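Local coordinates for protein syndapin (Drosophila melanogaster, PDB 3I2W) that probably acts in endocytosis and the uptake of plasma-membrane proteins, this piece being the F-BAR domain, which binds phospholipids in this family and forms a homodimer, at residues 74-79 / 251-255; 86-90 / 236-240; 2-6 / 207-212; 122-127 / 211-217. One frame throughout, in Å; residues are numbered along the deposited sequence.

Overall arrangement
The four contacts lie along one elongated helical F-BAR domain. Contacts 1 and 2, whose centres are about 20 Å apart, both use helix 63-105, which meets helix 247-260 in the first and the end of helix 169-240 in the second. Both segments of contact 2 fall between those of contact 1 along the chain. Contacts 3 and 4 have centres about 8 Å apart and both use Met211 of helix 169-240, contact 3 against the N-terminal loop and contact 4 against helix 114-159. Contacts 1 and 3 lie at the two sides of the middle of the chain, their centres about 63 Å apart. All four touch the second subunit, so these helices and the N-terminal loop serve the chain's own packing and the dimer alike.

Contact 1: residues 74-79 / 251-255; sequences TESERI and IYEEF
Tyr252 donates its hydroxyl to Glu75, with Tyr252 OH 2.5 Å from Glu75 OE2, and the oxygen accepts through its anti lone pair, the one turned away from its partner OE1. The carboxylate and the phenol ring are steeply inclined, with planes 67° apart. Glu75 reaches this place because CG lies anti to the backbone N (chi1 -172°) and the chain then bends at CB-CG. Its other oxygen, OE1, forms a salt bridge with Arg34 of the second subunit, so the buried carboxylate has a polar partner at each oxygen and is probably held ionised by the arginine.

A looser charge pair lies at the more exposed margin, where Arg78 NE is 3.4 Å from Glu254 OE1. That oxygen sits well out of the guanidinium plane, so none of the guanidinium hydrogens is aimed at it and the attraction is electrostatic alone.

The rest of the contact is apolar. Ile251 lays CG1 against the aliphatic root of Arg78, 3.3 Å from Arg78 CB, a good use of a long side chain whose charged end stays near solvent. The CB of Glu75 lies over one face of the Phe255 ring, offset toward the edge of the ring, and Glu75 CG is 3.8 Å from Phe255 CD2. Ile79 brings CD1 to the edge of the Tyr252 ring, 3.4 Å from Tyr252 OH. Beyond Phe255 stands the His237 ring of the second subunit.

Segments 74-79 and 251-255, on helices 63-105 and 247-260, run antiparallel at 169° with axes 9.9 Å apart, a pairing characteristic of the F-BAR helical bundle at its dimer interface.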
loop_
_atom_site.group_PDB
_atom_site.type_symbol
_atom_site.label_atom_id
_atom_site.label_comp_id
_atom_site.label_asym_id
_atom_site.label_seq_id
_atom_site.Cartn_x
_atom_site.Cartn_y
_atom_site.Cartn_z
ATOM N N THR B 74 4.280 9.440 17.139
ATOM C CA THR B 74 5.622 8.937 17.011
ATOM C C THR B 74 5.637 7.549 16.334
ATOM O O THR B 74 6.420 7.351 15.448
ATOM C CB THR B 74 6.299 8.963 18.380
ATOM O OG1 THR B 74 6.817 10.276 18.567
ATOM C CG2 THR B 74 7.431 7.984 18.485
ATOM N N GLU B 75 4.751 6.629 16.751
ATOM C CA GLU B 75 4.555 5.309 16.123
ATOM C C GLU B 75 4.425 5.397 14.611
ATOM O O GLU B 75 5.141 4.737 13.868
ATOM C CB GLU B 75 3.286 4.660 16.604
ATOM C CG GLU B 75 3.167 3.274 16.132
ATOM C CD GLU B 75 2.150 3.009 14.987
ATOM O OE1 GLU B 75 1.371 3.901 14.551
ATOM O OE2 GLU B 75 2.143 1.812 14.558
ATOM N N SER B 76 3.504 6.218 14.162
ATOM C CA SER B 76 3.233 6.297 12.783
ATOM C C SER B 76 4.430 6.942 12.074
ATOM O O SER B 76 4.542 6.888 10.850
ATOM C CB SER B 76 1.983 7.136 12.598
ATOM O OG SER B 76 2.261 8.494 12.925
ATOM N N GLU B 77 5.311 7.593 12.816
ATOM C CA GLU B 77 6.394 8.236 12.127
ATOM C C GLU B 77 7.473 7.216 11.805
ATOM O O GLU B 77 8.017 7.164 10.704
ATOM C CB GLU B 77 6.874 9.495 12.863
ATOM C CG GLU B 77 6.157 10.705 12.236
ATOM C CD GLU B 77 6.413 12.088 12.863
ATOM O OE1 GLU B 77 5.753 13.060 12.356
ATOM O OE2 GLU B 77 7.235 12.233 13.830
ATOM N N ARG B 78 7.712 6.366 12.777
ATOM C CA ARG B 78 8.646 5.314 12.674
ATOM C C ARG B 78 8.136 4.310 11.641
ATOM O O ARG B 78 8.922 3.688 10.937
ATOM C CB ARG B 78 8.785 4.636 14.038
ATOM C CG ARG B 78 9.413 5.454 15.180
ATOM C CD ARG B 78 10.949 5.303 15.301
ATOM N NE ARG B 78 11.439 6.115 16.431
ATOM C CZ ARG B 78 11.325 7.451 16.540
ATOM N NH1 ARG B 78 10.746 8.176 15.576
ATOM N NH2 ARG B 78 11.803 8.053 17.621
ATOM N N ILE B 79 6.817 4.164 11.526
ATOM C CA ILE B 79 6.292 3.200 10.592
ATOM C C ILE B 79 6.537 3.732 9.190
ATOM O O ILE B 79 6.969 2.965 8.277
ATOM C CB ILE B 79 4.810 2.899 10.786
ATOM C CG1 ILE B 79 4.608 1.982 11.977
ATOM C CG2 ILE B 79 4.286 2.180 9.555
ATOM C CD1 ILE B 79 5.223 0.670 11.741
ATOM N N ILE B 251 10.010 0.057 17.846
ATOM C CA ILE B 251 8.841 0.920 17.681
ATOM C C ILE B 251 7.665 0.656 18.655
ATOM O O ILE B 251 7.210 1.580 19.305
ATOM C CB ILE B 251 8.305 0.797 16.264
ATOM C CG1 ILE B 251 9.124 1.628 15.345
ATOM C CG2 ILE B 251 6.908 1.328 16.152
ATOM C CD1 ILE B 251 9.831 0.863 14.354
ATOM N N TYR B 252 7.200 -0.590 18.742
ATOM C CA TYR B 252 6.153 -0.967 19.671
ATOM C C TYR B 252 6.628 -0.982 21.137
ATOM O O TYR B 252 5.969 -0.439 21.974
ATOM C CB TYR B 252 5.391 -2.213 19.186
ATOM C CG TYR B 252 4.761 -1.817 17.905
ATOM C CD1 TYR B 252 3.522 -1.209 17.855
ATOM C CD2 TYR B 252 5.470 -1.901 16.736
ATOM C CE1 TYR B 252 2.999 -0.762 16.663
ATOM C CE2 TYR B 252 4.954 -1.453 15.559
ATOM C CZ TYR B 252 3.743 -0.871 15.524
ATOM O OH TYR B 252 3.310 -0.424 14.289
ATOM N N GLU B 253 7.777 -1.548 21.437
ATOM C CA GLU B 253 8.295 -1.482 22.757
ATOM C C GLU B 253 8.217 -0.025 23.299
ATOM O O GLU B 253 7.719 0.243 24.388
ATOM C CB GLU B 253 9.750 -1.977 22.737
ATOM C CG GLU B 253 10.406 -1.888 24.135
ATOM C CD GLU B 253 11.784 -2.625 24.195
ATOM O OE1 GLU B 253 12.329 -2.990 23.061
ATOM O OE2 GLU B 253 12.328 -2.837 25.370
ATOM N N GLU B 254 8.702 0.905 22.499
ATOM C CA GLU B 254 8.901 2.260 22.907
ATOM C C GLU B 254 7.574 2.955 22.968
ATOM O O GLU B 254 7.273 3.714 23.879
ATOM C CB GLU B 254 9.769 2.946 21.888
ATOM C CG GLU B 254 9.337 4.389 21.622
ATOM C CD GLU B 254 10.098 5.124 20.462
ATOM O OE1 GLU B 254 9.971 4.818 19.258
ATOM O OE2 GLU B 254 10.793 6.091 20.768
ATOM N N PHE B 255 6.742 2.671 21.976
ATOM C CA PHE B 255 5.365 3.135 21.971
ATOM C C PHE B 255 4.643 2.781 23.255
ATOM O O PHE B 255 3.904 3.583 23.759
ATOM C CB PHE B 255 4.661 2.583 20.757
ATOM C CG PHE B 255 3.234 2.994 20.627
ATOM C CD1 PHE B 255 2.714 4.065 21.344
ATOM C CD2 PHE B 255 2.390 2.319 19.772
ATOM C CE1 PHE B 255 1.353 4.451 21.240
ATOM C CE2 PHE B 255 1.054 2.709 19.661
ATOM C CZ PHE B 255 0.541 3.773 20.404
#

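Contact 2: residues 86-90 / 236-240; sequences IKDNL and VHSCL
In the antiparallel helix bundle of the F-BAR domain, Cys239 on helix 169-240 faces Ile86, Asn89 and Leu90 on helix 63-105. Its small side chain suits a place where the two backbones come close, with the CA atoms of Ile86 and Cys239 only 5.8 Å apart. Cys239 SG rests 3.7 Å from Asn89 CB, the aliphatic start of a residue that is partly exposed.

Leu90 makes several apolar contacts through a single methyl. Its CD2 touches Cys239 CB at 3.6 Å and also meets the CD1 methyl of Leu240 at 3.6 Å, the two leucine side chains crossing at about a right angle. Val236 CG1 is a more distant neighbour of the same methyl.

One turn earlier on its helix, Ile86 sets both CG1 and CG2 against Cys239 O, each 3.6 Å from it. Standing anti to the backbone N, Ile86 CG2 can also reach Leu240 CD1, at 4.1 Å.

Ile31 and Arg34 of helix 11-58 touch Leu90, and Leu240 packs on Glu75 of the second subunit. With segment axes 9.4 Å apart at 166°, this is the close antiparallel packing of long helices from which the F-BAR bundle is built.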
loop_
_atom_site.group_PDB
_atom_site.type_symbol
_atom_site.label_atom_id
_atom_site.label_comp_id
_atom_site.label_asym_id
_atom_site.label_seq_id
_atom_site.Cartn_x
_atom_site.Cartn_y
_atom_site.Cartn_z
ATOM N N ILE B 86 11.457 0.874 2.307
ATOM C CA ILE B 86 11.082 -0.141 1.364
ATOM C C ILE B 86 10.941 0.520 -0.004
ATOM O O ILE B 86 11.431 0.034 -1.009
ATOM C CB ILE B 86 9.782 -0.795 1.737
ATOM C CG1 ILE B 86 9.898 -1.432 3.103
ATOM C CG2 ILE B 86 9.440 -1.878 0.765
ATOM C CD1 ILE B 86 8.638 -2.093 3.502
ATOM N N LYS B 87 10.305 1.664 -0.056
ATOM C CA LYS B 87 10.279 2.413 -1.310
ATOM C C LYS B 87 11.690 2.621 -1.873
ATOM O O LYS B 87 11.929 2.533 -3.075
ATOM C CB LYS B 87 9.597 3.746 -1.068
ATOM C CG LYS B 87 9.529 4.565 -2.285
ATOM C CD LYS B 87 10.404 5.774 -2.172
ATOM C CE LYS B 87 10.698 6.300 -3.555
ATOM N NZ LYS B 87 11.424 7.589 -3.369
ATOM N N ASP B 88 12.634 2.901 -0.991
ATOM C CA ASP B 88 13.935 3.275 -1.436
ATOM C C ASP B 88 14.700 2.034 -1.783
ATOM O O ASP B 88 15.386 1.982 -2.834
ATOM C CB ASP B 88 14.659 4.132 -0.401
ATOM C CG ASP B 88 14.313 5.650 -0.519
ATOM O OD1 ASP B 88 13.593 6.128 -1.441
ATOM O OD2 ASP B 88 14.765 6.402 0.363
ATOM N N ASN B 89 14.584 1.017 -0.937
ATOM C CA ASN B 89 15.149 -0.263 -1.362
ATOM C C ASN B 89 14.660 -0.815 -2.680
ATOM O O ASN B 89 15.472 -1.323 -3.423
ATOM C CB ASN B 89 15.040 -1.342 -0.301
ATOM C CG ASN B 89 15.948 -1.080 0.840
ATOM O OD1 ASN B 89 16.893 -0.283 0.731
ATOM N ND2 ASN B 89 15.653 -1.681 1.962
ATOM N N LEU B 90 13.350 -0.732 -2.969
ATOM C CA LEU B 90 12.814 -1.285 -4.198
ATOM C C LEU B 90 13.403 -0.481 -5.318
ATOM O O LEU B 90 13.847 -1.034 -6.296
ATOM C CB LEU B 90 11.306 -1.208 -4.263
ATOM C CG LEU B 90 10.487 -2.034 -3.287
ATOM C CD1 LEU B 90 9.058 -1.668 -3.459
ATOM C CD2 LEU B 90 10.644 -3.510 -3.426
ATOM N N VAL B 236 13.338 -8.719 -4.156
ATOM C CA VAL B 236 12.112 -8.020 -3.868
ATOM C C VAL B 236 11.634 -8.483 -2.509
ATOM O O VAL B 236 11.437 -7.655 -1.574
ATOM C CB VAL B 236 11.013 -8.344 -4.866
ATOM C CG1 VAL B 236 9.762 -7.663 -4.450
ATOM C CG2 VAL B 236 11.352 -7.830 -6.215
ATOM N N HIS B 237 11.463 -9.793 -2.397
ATOM C CA HIS B 237 11.083 -10.407 -1.164
ATOM C C HIS B 237 11.855 -9.803 -0.005
ATOM O O HIS B 237 11.268 -9.224 0.843
ATOM C CB HIS B 237 11.336 -11.880 -1.283
ATOM C CG HIS B 237 10.898 -12.671 -0.096
ATOM N ND1 HIS B 237 11.691 -12.839 1.017
ATOM C CD2 HIS B 237 9.774 -13.394 0.124
ATOM C CE1 HIS B 237 11.050 -13.587 1.893
ATOM N NE2 HIS B 237 9.886 -13.943 1.376
ATOM N N SER B 238 13.174 -9.890 0.036
ATOM C CA SER B 238 13.944 -9.127 1.069
ATOM C C SER B 238 13.480 -7.748 1.403
ATOM O O SER B 238 13.459 -7.357 2.547
ATOM C CB SER B 238 15.389 -8.987 0.664
ATOM O OG SER B 238 15.766 -10.330 0.591
ATOM N N CYS B 239 13.183 -6.969 0.381
ATOM C CA CYS B 239 12.776 -5.607 0.620
ATOM C C CYS B 239 11.477 -5.528 1.379
ATOM O O CYS B 239 11.276 -4.611 2.110
ATOM C CB CYS B 239 12.566 -4.890 -0.687
ATOM S SG CYS B 239 14.011 -4.701 -1.565
ATOM N N LEU B 240 10.593 -6.476 1.167
ATOM C CA LEU B 240 9.265 -6.383 1.694
ATOM C C LEU B 240 9.089 -7.139 2.999
ATOM O O LEU B 240 8.107 -6.963 3.673
ATOM C CB LEU B 240 8.251 -6.926 0.687
ATOM C CG LEU B 240 7.702 -6.059 -0.428
ATOM C CD1 LEU B 240 8.823 -5.468 -1.011
ATOM C CD2 LEU B 240 7.110 -6.965 -1.467
#

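Contact 3: residues 2-6 / 207-212; sequences DSFWE and YIEDMT
Trp5 points the edge of its six-membered ring at the face of Tyr207 in a T-shaped stack, the centroids of the two rings 5.5 Å apart and their planes at 74°. Its CZ3 lies above the phenol ring, displaced toward the rim. Tyr207 CG lies anti to the backbone N, which carries the ring out to the loop. Trp5 is gripped by its backbone as well, since Tyr207 OH donates to Trp5 O at 2.5 Å. The hydroxyl meets that carbonyl at a C=O...O angle of 138°, tilted 30° from the carbonyl plane. Tyrosine suits the site because one side chain offers both a ring face and a donor, and its hydroxyl is also bonded to Gln127 of helix 114-159.

The far end of the indole reaches across the helix surface. Trp5 CZ3 is 3.6 Å from CB of Met211, a selenomethionine here, while Trp5 CH2 is 3.8 Å from Ile208 CG2. The Phe4 ring stands over one face of the indole, with its CD2 above the ring centre, and brings CE2 to 4.3 Å from Met211 CB.

A type I turn from Ser3 to Glu6 brings the edge of the Phe4 ring over the indole face. Ser3 OG accepts from Trp5 N at 3.2 Å, an ST turn that ties the start of this loop. The second subunit adds two more bonds: Trp5 NE1 bonds to its Ile277 O and Ser3 OG to its Ala280 O.

This T-shaped aromatic pair with its tyrosine-to-carbonyl bond joins the N-terminal loop before helix 11-58 to helix 169-240 of the F-BAR bundle, at a place where the C-terminal part of the other subunit comes in.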
loop_
_atom_site.group_PDB
_atom_site.type_symbol
_atom_site.label_atom_id
_atom_site.label_comp_id
_atom_site.label_asym_id
_atom_site.label_seq_id
_atom_site.Cartn_x
_atom_site.Cartn_y
_atom_site.Cartn_z
ATOM N N ASP B 2 2.000 -25.698 -37.299
ATOM C CA ASP B 2 2.653 -24.793 -36.385
ATOM C C ASP B 2 4.068 -25.277 -35.991
ATOM O O ASP B 2 4.788 -24.554 -35.301
ATOM C CB ASP B 2 1.754 -24.616 -35.131
ATOM C CG ASP B 2 1.447 -25.975 -34.410
ATOM O OD1 ASP B 2 1.157 -26.993 -35.116
ATOM O OD2 ASP B 2 1.508 -26.033 -33.151
ATOM N N SER B 3 4.469 -26.472 -36.429
ATOM C CA SER B 3 5.741 -27.069 -36.047
ATOM C C SER B 3 6.915 -26.149 -36.221
ATOM O O SER B 3 7.170 -25.612 -37.292
ATOM C CB SER B 3 6.019 -28.368 -36.844
ATOM O OG SER B 3 7.331 -28.972 -36.630
ATOM N N PHE B 4 7.699 -26.046 -35.170
ATOM C CA PHE B 4 9.020 -25.423 -35.241
ATOM C C PHE B 4 9.818 -25.708 -36.534
ATOM O O PHE B 4 10.507 -24.854 -37.083
ATOM C CB PHE B 4 9.846 -25.850 -34.020
ATOM C CG PHE B 4 11.277 -25.418 -34.099
ATOM C CD1 PHE B 4 11.630 -24.106 -33.848
ATOM C CD2 PHE B 4 12.271 -26.321 -34.474
ATOM C CE1 PHE B 4 12.946 -23.738 -33.928
ATOM C CE2 PHE B 4 13.549 -25.946 -34.564
ATOM C CZ PHE B 4 13.905 -24.657 -34.279
ATOM N N TRP B 5 9.746 -26.940 -36.984
ATOM C CA TRP B 5 10.560 -27.400 -38.094
ATOM C C TRP B 5 10.221 -26.860 -39.500
ATOM O O TRP B 5 11.067 -26.859 -40.384
ATOM C CB TRP B 5 10.576 -28.897 -38.023
ATOM C CG TRP B 5 11.321 -29.315 -36.818
ATOM C CD1 TRP B 5 10.820 -29.867 -35.687
ATOM C CD2 TRP B 5 12.727 -29.179 -36.613
ATOM N NE1 TRP B 5 11.831 -30.125 -34.800
ATOM C CE2 TRP B 5 13.016 -29.734 -35.361
ATOM C CE3 TRP B 5 13.784 -28.698 -37.408
ATOM C CZ2 TRP B 5 14.300 -29.786 -34.857
ATOM C CZ3 TRP B 5 15.066 -28.759 -36.915
ATOM C CH2 TRP B 5 15.319 -29.282 -35.647
ATOM N N GLU B 6 8.990 -26.374 -39.624
ATOM C CA GLU B 6 8.409 -25.605 -40.719
ATOM C C GLU B 6 9.078 -24.244 -41.012
ATOM O O GLU B 6 9.458 -23.537 -40.117
ATOM C CB GLU B 6 6.996 -25.326 -40.248
ATOM C CG GLU B 6 5.872 -25.603 -41.215
ATOM C CD GLU B 6 5.869 -27.009 -41.745
ATOM O OE1 GLU B 6 5.923 -27.989 -40.940
ATOM O OE2 GLU B 6 5.801 -27.119 -42.994
ATOM N N TYR B 207 20.119 -30.438 -41.363
ATOM C CA TYR B 207 19.162 -29.403 -41.004
ATOM C C TYR B 207 18.928 -29.473 -39.510
ATOM O O TYR B 207 19.196 -28.531 -38.805
ATOM C CB TYR B 207 17.849 -29.652 -41.750
ATOM C CG TYR B 207 16.666 -28.727 -41.439
ATOM C CD1 TYR B 207 16.836 -27.364 -41.330
ATOM C CD2 TYR B 207 15.381 -29.227 -41.347
ATOM C CE1 TYR B 207 15.779 -26.527 -41.073
ATOM C CE2 TYR B 207 14.321 -28.392 -41.113
ATOM C CZ TYR B 207 14.524 -27.038 -40.963
ATOM O OH TYR B 207 13.471 -26.163 -40.681
ATOM N N ILE B 208 18.435 -30.595 -39.022
ATOM C CA ILE B 208 18.254 -30.792 -37.605
ATOM C C ILE B 208 19.470 -30.332 -36.795
ATOM O O ILE B 208 19.322 -29.528 -35.901
ATOM C CB ILE B 208 17.795 -32.219 -37.309
ATOM C CG1 ILE B 208 16.559 -32.463 -38.185
ATOM C CG2 ILE B 208 17.481 -32.421 -35.844
ATOM C CD1 ILE B 208 15.806 -33.782 -37.976
ATOM N N GLU B 209 20.666 -30.771 -37.122
ATOM C CA GLU B 209 21.796 -30.343 -36.339
ATOM C C GLU B 209 21.892 -28.849 -36.286
ATOM O O GLU B 209 21.966 -28.259 -35.221
ATOM C CB GLU B 209 23.051 -30.807 -36.968
ATOM C CG GLU B 209 23.775 -31.892 -36.238
ATOM C CD GLU B 209 25.204 -31.977 -36.795
ATOM O OE1 GLU B 209 26.162 -31.802 -35.995
ATOM O OE2 GLU B 209 25.353 -32.162 -38.050
ATOM N N ASP B 210 21.925 -28.240 -37.452
ATOM C CA ASP B 210 21.939 -26.791 -37.571
ATOM C C ASP B 210 20.870 -26.051 -36.748
ATOM O O ASP B 210 21.192 -25.209 -35.902
ATOM C CB ASP B 210 21.879 -26.403 -39.038
ATOM C CG ASP B 210 23.136 -26.810 -39.790
ATOM O OD1 ASP B 210 24.069 -27.282 -39.112
ATOM O OD2 ASP B 210 23.200 -26.639 -41.037
HETATM N N MSE B 211 19.604 -26.344 -36.967
HETATM C CA MSE B 211 18.680 -25.638 -36.184
HETATM C C MSE B 211 18.920 -25.902 -34.640
HETATM O O MSE B 211 18.819 -24.981 -33.826
HETATM C CB MSE B 211 17.259 -25.884 -36.681
HETATM C CG MSE B 211 16.950 -25.452 -38.123
HETATM SE SE MSE B 211 16.554 -23.723 -38.457
HETATM C CE MSE B 211 18.034 -23.334 -39.126
ATOM N N THR B 212 19.306 -27.113 -34.227
ATOM C CA THR B 212 19.440 -27.432 -32.808
ATOM C C THR B 212 20.477 -26.551 -32.156
ATOM O O THR B 212 20.421 -26.182 -30.999
ATOM C CB THR B 212 19.804 -28.846 -32.695
ATOM O OG1 THR B 212 18.780 -29.588 -33.363
ATOM C CG2 THR B 212 19.804 -29.333 -31.264
#

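Contact 4: residues 122-127 / 211-217; sequences LFKKAQ and MTSVFEK
Val214 and Phe123 lie at the centre of an antiparallel helix pair in the F-BAR bundle, with segments 122-127 and 211-217 at 169° and their axes 9.5 Å apart.

Val214 stands its CG1 methyl squarely over one face of the Phe123 ring, a CH-pi contact 2° off the ring normal with CG1 3.3 Å from the ring centroid. Beta-branching helps here, as one methyl takes the ring while the other, CG2, turns to Leu122. At the ring's edge lies the selenium of Met211, with SE 3.6 Å from Phe123 CD1, in a Met-aromatic contact 81° off the normal. The side chain of Met211 bends at CB-CG and again at CG-SE to reach this place. Phe123 CZ lies 4.0 Å from Phe215 CA, and Tyr10 stacks on the Phe123 ring.

Aliphatic contacts extend the interface. Gln127 CB packs beside the same selenium at 4.0 Å from Met211 SE, its amide being bonded elsewhere, to Tyr207 and Gly8. Ala126, small enough for helices this close, faces Val214.

Toward solvent, Leu122 spans successive turns of the partner helix, from Val214 to Lys217, with Leu122 CD2 3.8 Å from Val214 CG2 and 3.7 Å from Lys217 CD, an aliphatic carbon of the lysine chain.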
loop_
_atom_site.group_PDB
_atom_site.type_symbol
_atom_site.label_atom_id
_atom_site.label_comp_id
_atom_site.label_asym_id
_atom_site.label_seq_id
_atom_site.Cartn_x
_atom_site.Cartn_y
_atom_site.Cartn_z
ATOM N N LEU B 122 20.659 -15.943 -37.909
ATOM C CA LEU B 122 21.399 -17.148 -37.806
ATOM C C LEU B 122 20.495 -18.306 -38.133
ATOM O O LEU B 122 20.945 -19.252 -38.751
ATOM C CB LEU B 122 21.965 -17.264 -36.427
ATOM C CG LEU B 122 23.019 -18.314 -36.263
ATOM C CD1 LEU B 122 24.228 -17.872 -37.022
ATOM C CD2 LEU B 122 23.348 -18.462 -34.799
ATOM N N PHE B 123 19.227 -18.252 -37.736
ATOM C CA PHE B 123 18.284 -19.313 -38.069
ATOM C C PHE B 123 18.037 -19.321 -39.568
ATOM O O PHE B 123 17.871 -20.362 -40.196
ATOM C CB PHE B 123 16.944 -19.054 -37.446
ATOM C CG PHE B 123 16.745 -19.692 -36.121
ATOM C CD1 PHE B 123 16.746 -21.076 -35.980
ATOM C CD2 PHE B 123 16.496 -18.916 -35.002
ATOM C CE1 PHE B 123 16.523 -21.661 -34.749
ATOM C CE2 PHE B 123 16.271 -19.514 -33.784
ATOM C CZ PHE B 123 16.275 -20.886 -33.658
ATOM N N LYS B 124 17.969 -18.135 -40.142
ATOM C CA LYS B 124 17.567 -18.031 -41.495
ATOM C C LYS B 124 18.657 -18.696 -42.280
ATOM O O LYS B 124 18.378 -19.401 -43.203
ATOM C CB LYS B 124 17.386 -16.568 -41.871
ATOM C CG LYS B 124 16.683 -16.328 -43.161
ATOM C CD LYS B 124 16.959 -14.942 -43.655
ATOM C CE LYS B 124 16.414 -14.766 -45.064
ATOM N NZ LYS B 124 14.918 -14.964 -45.072
ATOM N N LYS B 125 19.908 -18.501 -41.880
ATOM C CA LYS B 125 21.045 -19.081 -42.570
ATOM C C LYS B 125 21.013 -20.588 -42.381
ATOM O O LYS B 125 20.981 -21.362 -43.303
ATOM C CB LYS B 125 22.282 -18.526 -41.952
ATOM C CG LYS B 125 23.321 -18.086 -42.970
ATOM C CD LYS B 125 24.721 -18.071 -42.352
ATOM C CE LYS B 125 24.951 -19.390 -41.654
ATOM N NZ LYS B 125 26.392 -19.582 -41.579
ATOM N N ALA B 126 20.988 -21.011 -41.147
ATOM C CA ALA B 126 20.726 -22.379 -40.842
ATOM C C ALA B 126 19.590 -23.036 -41.638
ATOM O O ALA B 126 19.610 -24.226 -41.782
ATOM C CB ALA B 126 20.451 -22.478 -39.380
ATOM N N GLN B 127 18.576 -22.311 -42.123
ATOM C CA GLN B 127 17.394 -22.983 -42.686
ATOM C C GLN B 127 17.411 -22.897 -44.199
ATOM O O GLN B 127 16.757 -23.701 -44.879
ATOM C CB GLN B 127 16.121 -22.351 -42.147
ATOM C CG GLN B 127 14.865 -23.122 -42.411
ATOM C CD GLN B 127 13.640 -22.479 -41.803
ATOM O OE1 GLN B 127 13.273 -21.316 -42.107
ATOM N NE2 GLN B 127 12.954 -23.254 -40.949
HETATM N N MSE B 211 19.604 -26.344 -36.967
HETATM C CA MSE B 211 18.680 -25.638 -36.184
HETATM C C MSE B 211 18.920 -25.902 -34.640
HETATM O O MSE B 211 18.819 -24.981 -33.826
HETATM C CB MSE B 211 17.259 -25.884 -36.681
HETATM C CG MSE B 211 16.950 -25.452 -38.123
HETATM SE SE MSE B 211 16.554 -23.723 -38.457
HETATM C CE MSE B 211 18.034 -23.334 -39.126
ATOM N N THR B 212 19.306 -27.113 -34.227
ATOM C CA THR B 212 19.440 -27.432 -32.808
ATOM C C THR B 212 20.477 -26.551 -32.156
ATOM O O THR B 212 20.421 -26.182 -30.999
ATOM C CB THR B 212 19.804 -28.846 -32.695
ATOM O OG1 THR B 212 18.780 -29.588 -33.363
ATOM C CG2 THR B 212 19.804 -29.333 -31.264
ATOM N N SER B 213 21.399 -26.126 -32.960
ATOM C CA SER B 213 22.544 -25.529 -32.455
ATOM C C SER B 213 22.191 -24.090 -32.215
ATOM O O SER B 213 22.621 -23.508 -31.234
ATOM C CB SER B 213 23.596 -25.690 -33.509
ATOM O OG SER B 213 24.670 -24.891 -33.178
ATOM N N VAL B 214 21.413 -23.515 -33.127
ATOM C CA VAL B 214 20.944 -22.116 -33.035
ATOM C C VAL B 214 19.929 -22.005 -31.926
ATOM O O VAL B 214 19.952 -21.044 -31.193
ATOM C CB VAL B 214 20.291 -21.638 -34.325
ATOM C CG1 VAL B 214 19.747 -20.273 -34.158
ATOM C CG2 VAL B 214 21.306 -21.579 -35.392
ATOM N N PHE B 215 19.066 -23.007 -31.791
ATOM C CA PHE B 215 18.024 -22.997 -30.808
ATOM C C PHE B 215 18.613 -22.989 -29.432
ATOM O O PHE B 215 18.092 -22.363 -28.533
ATOM C CB PHE B 215 17.216 -24.255 -30.933
ATOM C CG PHE B 215 16.063 -24.337 -29.978
ATOM C CD1 PHE B 215 14.961 -23.502 -30.117
ATOM C CD2 PHE B 215 16.048 -25.281 -28.976
ATOM C CE1 PHE B 215 13.893 -23.585 -29.251
ATOM C CE2 PHE B 215 14.948 -25.414 -28.125
ATOM C CZ PHE B 215 13.887 -24.564 -28.246
ATOM N N GLU B 216 19.714 -23.691 -29.258
ATOM C CA GLU B 216 20.219 -23.864 -27.929
ATOM C C GLU B 216 20.946 -22.593 -27.505
ATOM O O GLU B 216 20.982 -22.278 -26.294
ATOM C CB GLU B 216 21.030 -25.151 -27.786
ATOM C CG GLU B 216 20.153 -26.396 -27.505
ATOM C CD GLU B 216 19.299 -26.303 -26.207
ATOM O OE1 GLU B 216 19.797 -25.689 -25.221
ATOM O OE2 GLU B 216 18.133 -26.839 -26.161
ATOM N N LYS B 217 21.474 -21.843 -28.469
ATOM C CA LYS B 217 22.000 -20.537 -28.179
ATOM C C LYS B 217 20.918 -19.683 -27.494
ATOM O O LYS B 217 21.207 -18.865 -26.572
ATOM C CB LYS B 217 22.449 -19.835 -29.450
ATOM C CG LYS B 217 23.894 -20.108 -29.880
ATOM C CD LYS B 217 24.162 -19.769 -31.385
ATOM C CE LYS B 217 25.681 -19.941 -31.849
ATOM N NZ LYS B 217 26.021 -21.407 -31.690
#